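Local coordinates for protein anti-cleavage anti-greA transcription factor gfh1 (PDB 2F23) that inhibits RNA polymerase in all its catalytic activities by partly blocking the substrate site, so that NTPs cannot bind, at residues 30-33 / 34-38; 73-76 / 77-81; 56-59 / 60-64. One frame throughout, in Å; residues are numbered along the deposited sequence.

Interaction 1 of 3, residues 30-33 / 34-38; sequences TKIL and QELME
Leu33 and Met37, one helical turn apart, meet through backbone and side chain alike. Met37 N donates to Leu33 O at 2.9 Å with a somewhat bent N-H...O angle of 146°. Their side chains also meet at an angle, with Leu33 CG 3.8 Å from Met37 SD. With Met37 CG anti to its own carbonyl carbon (chi1 -65°) and the chain extended at the next bond, SD reaches Leu33 CG.

The preceding carbonyls are satisfied in the same i to i+4 pattern. Thr30 O accepts from Gln34 N at 2.9 Å in a straighter bond (165°), and Ile32 O accepts from Leu36 N at 3.1 Å. Ile32 and Leu36 run side by side in the same direction, with CG2 of Ile32 and CD1 of Leu36 4.2 Å apart at their nearest.

Side-chain polar groups find partners nearby. Gln34 NE2 donates to Glu38 OE2 at 2.7 Å, arriving from above the carboxylate plane, a bond that probably limits rotation of the amide. Thr30 OG1 is hydrogen-bonded to Leu26 O. Lys31 NZ stays 4.9 Å from Glu35 OE2, so the opposite charges do not touch. Among the backbone acceptors, Leu36 O takes a hydrogen bond from Ser39 OG.

The turn forms the C-terminal end of helix 9-37, and Thr30, Leu33 and Leu36 face helix 46-71 of the coiled coil, touching Lys55, Lys52 and Leu48.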
loop_
_atom_site.group_PDB
_atom_site.type_symbol
_atom_site.label_atom_id
_atom_site.label_comp_id
_atom_site.label_asym_id
_atom_site.label_seq_id
_atom_site.Cartn_x
_atom_site.Cartn_y
_atom_site.Cartn_z
ATOM N N THR A 30 8.201 18.334 -10.053
ATOM C CA THR A 30 7.705 19.457 -10.838
ATOM C C THR A 30 8.825 20.456 -11.084
ATOM O O THR A 30 8.952 21.004 -12.181
ATOM C CB THR A 30 6.536 20.145 -10.123
ATOM O OG1 THR A 30 5.460 19.209 -9.988
ATOM C CG2 THR A 30 6.060 21.352 -10.917
ATOM N N LYS A 31 9.641 20.688 -10.060
ATOM C CA LYS A 31 10.758 21.617 -10.187
ATOM C C LYS A 31 11.714 21.106 -11.263
ATOM O O LYS A 31 12.167 21.868 -12.117
ATOM C CB LYS A 31 11.494 21.751 -8.851
ATOM C CG LYS A 31 12.654 22.737 -8.878
ATOM C CD LYS A 31 13.368 22.792 -7.535
ATOM C CE LYS A 31 14.029 21.463 -7.198
ATOM N NZ LYS A 31 15.079 21.095 -8.188
ATOM N N ILE A 32 12.013 19.812 -11.219
ATOM C CA ILE A 32 12.903 19.198 -12.198
ATOM C C ILE A 32 12.355 19.364 -13.613
ATOM O O ILE A 32 13.086 19.731 -14.535
ATOM C CB ILE A 32 13.101 17.696 -11.894
ATOM C CG1 ILE A 32 13.928 17.537 -10.617
ATOM C CG2 ILE A 32 13.779 16.994 -13.070
ATOM C CD1 ILE A 32 14.129 16.102 -10.190
ATOM N N LEU A 33 11.064 19.098 -13.783
ATOM C CA LEU A 33 10.441 19.226 -15.093
ATOM C C LEU A 33 10.534 20.662 -15.595
ATOM O O LEU A 33 10.896 20.904 -16.747
ATOM C CB LEU A 33 8.968 18.800 -15.032
ATOM C CG LEU A 33 8.193 18.995 -16.340
ATOM C CD1 LEU A 33 8.847 18.185 -17.451
ATOM C CD2 LEU A 33 6.739 18.570 -16.154
ATOM N N GLN A 34 10.215 21.614 -14.726
ATOM C CA GLN A 34 10.262 23.024 -15.098
ATOM C C GLN A 34 11.666 23.437 -15.523
ATOM O O GLN A 34 11.837 24.149 -16.515
ATOM C CB GLN A 34 9.796 23.897 -13.932
ATOM C CG GLN A 34 9.692 25.379 -14.264
ATOM C CD GLN A 34 8.749 25.655 -15.421
ATOM O OE1 GLN A 34 7.617 25.170 -15.445
ATOM N NE2 GLN A 34 9.209 26.445 -16.385
ATOM N N GLU A 35 12.669 22.993 -14.772
ATOM C CA GLU A 35 14.059 23.316 -15.083
ATOM C C GLU A 35 14.433 22.806 -16.475
ATOM O O GLU A 35 15.087 23.509 -17.248
ATOM C CB GLU A 35 15.005 22.687 -14.051
ATOM C CG GLU A 35 14.680 22.987 -12.593
ATOM C CD GLU A 35 14.779 24.457 -12.244
ATOM O OE1 GLU A 35 14.025 25.264 -12.827
ATOM O OE2 GLU A 35 15.610 24.804 -11.378
ATOM N N LEU A 36 14.016 21.581 -16.792
ATOM C CA LEU A 36 14.319 20.985 -18.088
ATOM C C LEU A 36 13.579 21.682 -19.223
ATOM O O LEU A 36 14.090 21.775 -20.343
ATOM C CB LEU A 36 13.966 19.494 -18.084
ATOM C CG LEU A 36 14.818 18.602 -17.177
ATOM C CD1 LEU A 36 14.292 17.178 -17.234
ATOM C CD2 LEU A 36 16.276 18.650 -17.614
ATOM N N MET A 37 12.378 22.168 -18.934
ATOM C CA MET A 37 11.580 22.857 -19.939
ATOM C C MET A 37 12.219 24.203 -20.273
ATOM O O MET A 37 12.122 24.681 -21.405
ATOM C CB MET A 37 10.142 23.050 -19.436
ATOM C CG MET A 37 9.385 21.737 -19.230
ATOM S SD MET A 37 7.647 21.908 -18.708
ATOM C CE MET A 37 6.975 22.574 -20.157
ATOM N N GLU A 38 12.894 24.798 -19.293
ATOM C CA GLU A 38 13.549 26.088 -19.493
ATOM C C GLU A 38 15.040 25.967 -19.810
ATOM O O GLU A 38 15.731 26.975 -19.954
ATOM C CB GLU A 38 13.370 26.973 -18.253
ATOM C CG GLU A 38 11.920 27.256 -17.884
ATOM C CD GLU A 38 11.787 28.356 -16.846
ATOM O OE1 GLU A 38 12.186 29.503 -17.141
ATOM O OE2 GLU A 38 11.287 28.078 -15.735
#

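Interaction 2 of 3, residues 73-76 / 77-81; sequences VILE and EGSGE
The hydroxyl of Ser79 is brought back onto the backbone of Glu76, with OG 2.9 Å from Glu76 O and CB resting against the same oxygen. OG stands between the backbone N and the carbonyl carbon of its own residue (chi1 61°), which points it at Glu76 O and leaves it 4.0 Å from Leu75 CB. A water also donates to Glu76 O at 2.9 Å and accepts from Ser79 N at 3.0 Å.

The four residues Glu76 to Ser79 thus make an open beta turn, loosely like type II, in which the water joins the ends that a direct bond would otherwise close; Glu76 O and Ser79 N stand 3.6 Å apart. Gly78 takes the positive phi of the third position. This turn belongs to the link between the N-terminal coiled coil and the FKBP-like C-terminal domain, a location consistent with a part in the pH-dependent reorientation of the protein.

A second water joins Leu75 to Glu77, donating to Leu75 O at 2.8 Å and to Glu77 OE2 at 2.9 Å. The bend of the Glu77 chain at chi2 (68°) turns its carboxylate back towards Leu75, while the side chain also touches Lys9. Further out, Val73 and Leu75 are held by backbone bonds to strand 5-7, and Ser79 O accepts a hydrogen bond from Arg133 NH1.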
loop_
_atom_site.group_PDB
_atom_site.type_symbol
_atom_site.label_atom_id
_atom_site.label_comp_id
_atom_site.label_asym_id
_atom_site.label_seq_id
_atom_site.Cartn_x
_atom_site.Cartn_y
_atom_site.Cartn_z
ATOM N N VAL A 73 -13.710 5.725 6.486
ATOM C CA VAL A 73 -14.503 5.798 7.699
ATOM C C VAL A 73 -13.519 5.282 8.740
ATOM O O VAL A 73 -12.935 4.209 8.564
ATOM C CB VAL A 73 -15.726 4.865 7.650
ATOM C CG1 VAL A 73 -16.475 4.925 8.978
ATOM C CG2 VAL A 73 -16.638 5.265 6.499
ATOM N N ILE A 74 -13.311 6.054 9.800
ATOM C CA ILE A 74 -12.379 5.661 10.846
ATOM C C ILE A 74 -13.066 4.751 11.846
ATOM O O ILE A 74 -14.029 5.143 12.507
ATOM C CB ILE A 74 -11.815 6.887 11.588
ATOM C CG1 ILE A 74 -11.112 7.810 10.593
ATOM C CG2 ILE A 74 -10.843 6.437 12.673
ATOM C CD1 ILE A 74 -9.980 7.152 9.833
ATOM N N LEU A 75 -12.560 3.531 11.950
ATOM C CA LEU A 75 -13.124 2.552 12.852
ATOM C C LEU A 75 -12.680 2.762 14.281
ATOM O O LEU A 75 -11.656 3.385 14.559
ATOM C CB LEU A 75 -12.748 1.137 12.406
ATOM C CG LEU A 75 -13.238 0.745 11.012
ATOM C CD1 LEU A 75 -12.733 -0.648 10.672
ATOM C CD2 LEU A 75 -14.760 0.791 10.966
ATOM N N GLU A 76 -13.483 2.233 15.187
ATOM C CA GLU A 76 -13.210 2.311 16.602
ATOM C C GLU A 76 -12.074 1.322 16.887
ATOM O O GLU A 76 -11.962 0.289 16.225
ATOM C CB GLU A 76 -14.485 1.929 17.343
ATOM C CG GLU A 76 -14.415 1.965 18.836
ATOM C CD GLU A 76 -15.757 1.643 19.449
ATOM O OE1 GLU A 76 -15.796 1.375 20.659
ATOM O OE2 GLU A 76 -16.772 1.665 18.715
ATOM N N GLU A 77 -11.226 1.641 17.856
ATOM C CA GLU A 77 -10.115 0.760 18.194
ATOM C C GLU A 77 -10.632 -0.601 18.653
ATOM O O GLU A 77 -11.790 -0.727 19.054
ATOM C CB GLU A 77 -9.266 1.384 19.302
ATOM C CG GLU A 77 -7.778 1.244 19.070
ATOM C CD GLU A 77 -7.313 2.064 17.884
ATOM O OE1 GLU A 77 -7.237 3.305 18.014
ATOM O OE2 GLU A 77 -7.038 1.471 16.820
ATOM N N GLY A 78 -9.771 -1.612 18.575
ATOM C CA GLY A 78 -10.129 -2.959 18.997
ATOM C C GLY A 78 -11.438 -3.525 18.476
ATOM O O GLY A 78 -12.111 -4.288 19.175
ATOM N N SER A 79 -11.799 -3.180 17.246
ATOM C CA SER A 79 -13.041 -3.662 16.655
ATOM C C SER A 79 -12.846 -4.878 15.754
ATOM O O SER A 79 -11.758 -5.111 15.223
ATOM C CB SER A 79 -13.714 -2.546 15.850
ATOM O OG SER A 79 -12.883 -2.107 14.788
ATOM N N GLY A 80 -13.916 -5.650 15.592
ATOM C CA GLY A 80 -13.872 -6.826 14.742
ATOM C C GLY A 80 -12.906 -7.913 15.173
ATOM O O GLY A 80 -12.549 -8.025 16.347
ATOM N N GLU A 81 -12.489 -8.725 14.207
ATOM C CA GLU A 81 -11.563 -9.818 14.466
ATOM C C GLU A 81 -10.120 -9.333 14.443
ATOM O O GLU A 81 -9.831 -8.225 13.991
ATOM C CB GLU A 81 -11.754 -10.931 13.426
ATOM C CG GLU A 81 -13.052 -11.719 13.584
ATOM C CD GLU A 81 -13.168 -12.882 12.609
ATOM O OE1 GLU A 81 -12.173 -13.609 12.421
ATOM O OE2 GLU A 81 -14.265 -13.080 12.042
HETATM O O HOH W 1 -8.905 2.921 15.103
HETATM O O HOH W 2 -10.203 -1.711 15.203
#

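Interaction 3 of 3, residues 56-59 / 60-64; sequences ARIE and ARIDS
Arg61 and Arg57 lie side by side on one face of helix 46-71, pointing the same way, with Arg57 NH2 3.6 Å from Arg61 CD. Their guanidinium planes are turned 49° apart. A water sits at the edge of the Arg57 group, in its plane, accepting from NH2 at 3.1 Å and, weakly, from Arg61 NH1. Arg61 CG, anti to its own carbonyl carbon (chi1 -66°), rests against Arg57 O, whose bond with Arg61 N is weak.

Glu59 works mainly through its backbone: its O accepts from Asp63 N at 2.9 Å and from a water at 2.7 Å that also donates weakly to Asp63 OD1. Its carboxylate leads off to a salt bridge with Lys55. Ala60 CB lies 3.5 Å from Ala56 O, while Ile58 and Ile62 turn to helix 9-37.

A leucine in place of Arg61 would probably leave the shared water with Arg57 alone and Glu22 without its weak ion-pair partner. With Arg57 NH2 only 4.1 Å from Arg61 NE, the two like charges are probably tolerated because Glu54 salt-bridges Arg57, Glu22 lies near Arg61, and a water accepts N-H groups from both.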
loop_
_atom_site.group_PDB
_atom_site.type_symbol
_atom_site.label_atom_id
_atom_site.label_comp_id
_atom_site.label_asym_id
_atom_site.label_seq_id
_atom_site.Cartn_x
_atom_site.Cartn_y
_atom_site.Cartn_z
ATOM N N ALA A 56 4.164 12.040 -13.466
ATOM C CA ALA A 56 2.881 11.359 -13.617
ATOM C C ALA A 56 2.762 10.180 -12.656
ATOM O O ALA A 56 1.678 9.913 -12.127
ATOM C CB ALA A 56 2.707 10.881 -15.053
ATOM N N ARG A 57 3.868 9.474 -12.436
ATOM C CA ARG A 57 3.860 8.325 -11.536
ATOM C C ARG A 57 3.473 8.787 -10.140
ATOM O O ARG A 57 2.650 8.160 -9.470
ATOM C CB ARG A 57 5.239 7.657 -11.489
ATOM C CG ARG A 57 5.272 6.365 -10.664
ATOM C CD ARG A 57 6.661 5.743 -10.622
ATOM N NE ARG A 57 7.589 6.495 -9.782
ATOM C CZ ARG A 57 7.564 6.492 -8.453
ATOM N NH1 ARG A 57 8.445 7.208 -7.770
ATOM N NH2 ARG A 57 6.660 5.768 -7.805
ATOM N N ILE A 58 4.066 9.893 -9.708
ATOM C CA ILE A 58 3.783 10.433 -8.381
ATOM C C ILE A 58 2.344 10.929 -8.292
ATOM O O ILE A 58 1.643 10.655 -7.319
ATOM C CB ILE A 58 4.749 11.586 -8.043
ATOM C CG1 ILE A 58 6.187 11.059 -8.031
ATOM C CG2 ILE A 58 4.392 12.190 -6.678
ATOM C CD1 ILE A 58 7.241 12.148 -8.050
ATOM N N GLU A 59 1.904 11.662 -9.308
ATOM C CA GLU A 59 0.541 12.181 -9.321
ATOM C C GLU A 59 -0.490 11.070 -9.184
ATOM O O GLU A 59 -1.494 11.241 -8.496
ATOM C CB GLU A 59 0.288 12.968 -10.606
ATOM C CG GLU A 59 1.165 14.195 -10.723
ATOM C CD GLU A 59 1.022 14.888 -12.058
ATOM O OE1 GLU A 59 0.971 14.184 -13.088
ATOM O OE2 GLU A 59 0.976 16.134 -12.077
ATOM N N ALA A 60 -0.236 9.933 -9.827
ATOM C CA ALA A 60 -1.155 8.800 -9.766
ATOM C C ALA A 60 -1.241 8.240 -8.352
ATOM O O ALA A 60 -2.309 7.827 -7.904
ATOM C CB ALA A 60 -0.713 7.711 -10.735
ATOM N N ARG A 61 -0.114 8.214 -7.649
ATOM C CA ARG A 61 -0.103 7.705 -6.285
ATOM C C ARG A 61 -0.882 8.667 -5.396
ATOM O O ARG A 61 -1.675 8.245 -4.556
ATOM C CB ARG A 61 1.338 7.562 -5.779
ATOM C CG ARG A 61 2.152 6.506 -6.519
ATOM C CD ARG A 61 3.625 6.585 -6.150
ATOM N NE ARG A 61 3.907 6.113 -4.796
ATOM C CZ ARG A 61 3.913 4.834 -4.435
ATOM N NH1 ARG A 61 3.648 3.888 -5.325
ATOM N NH2 ARG A 61 4.205 4.499 -3.185
ATOM N N ILE A 62 -0.664 9.963 -5.590
ATOM C CA ILE A 62 -1.360 10.973 -4.801
ATOM C C ILE A 62 -2.866 10.901 -5.010
ATOM O O ILE A 62 -3.631 11.041 -4.055
ATOM C CB ILE A 62 -0.864 12.390 -5.145
ATOM C CG1 ILE A 62 0.551 12.574 -4.597
ATOM C CG2 ILE A 62 -1.810 13.440 -4.563
ATOM C CD1 ILE A 62 1.202 13.877 -4.985
ATOM N N ASP A 63 -3.294 10.688 -6.249
ATOM C CA ASP A 63 -4.726 10.602 -6.524
ATOM C C ASP A 63 -5.344 9.414 -5.797
ATOM O O ASP A 63 -6.440 9.516 -5.244
ATOM C CB ASP A 63 -4.988 10.483 -8.029
ATOM C CG ASP A 63 -4.685 11.769 -8.774
ATOM O OD1 ASP A 63 -4.994 12.854 -8.235
ATOM O OD2 ASP A 63 -4.151 11.697 -9.900
ATOM N N SER A 64 -4.643 8.287 -5.797
ATOM C CA SER A 64 -5.142 7.099 -5.121
ATOM C C SER A 64 -5.205 7.320 -3.615
ATOM O O SER A 64 -6.177 6.935 -2.962
ATOM C CB SER A 64 -4.253 5.895 -5.438
ATOM O OG SER A 64 -4.369 5.529 -6.803
HETATM O O HOH W 3 4.303 3.910 -8.629
HETATM O O HOH W 4 -2.332 13.794 -8.134
#

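How the interactions relate
From the N terminus the chain passes through strand 5-7 into helix 9-37, whose last two turns hold interaction 1, and returns along helix 46-71, which carries interaction 3 midway. The two sit on facing arms of the coiled coil, their centres about 18 Å apart and their nearest atoms about 6 Å. Beyond helix 46-71, strand 72-74, paired with strand 5-7, leads into interaction 2, about 44 Å from interaction 1 centre to centre. Each contact is local, closing helical turns in interactions 1 and 3 and one water-joined turn in interaction 2; the three follow in series without nesting or crossing. Interactions 1 and 3 lie within the helical arms; residues 73-81 lead on to the C-terminal domain.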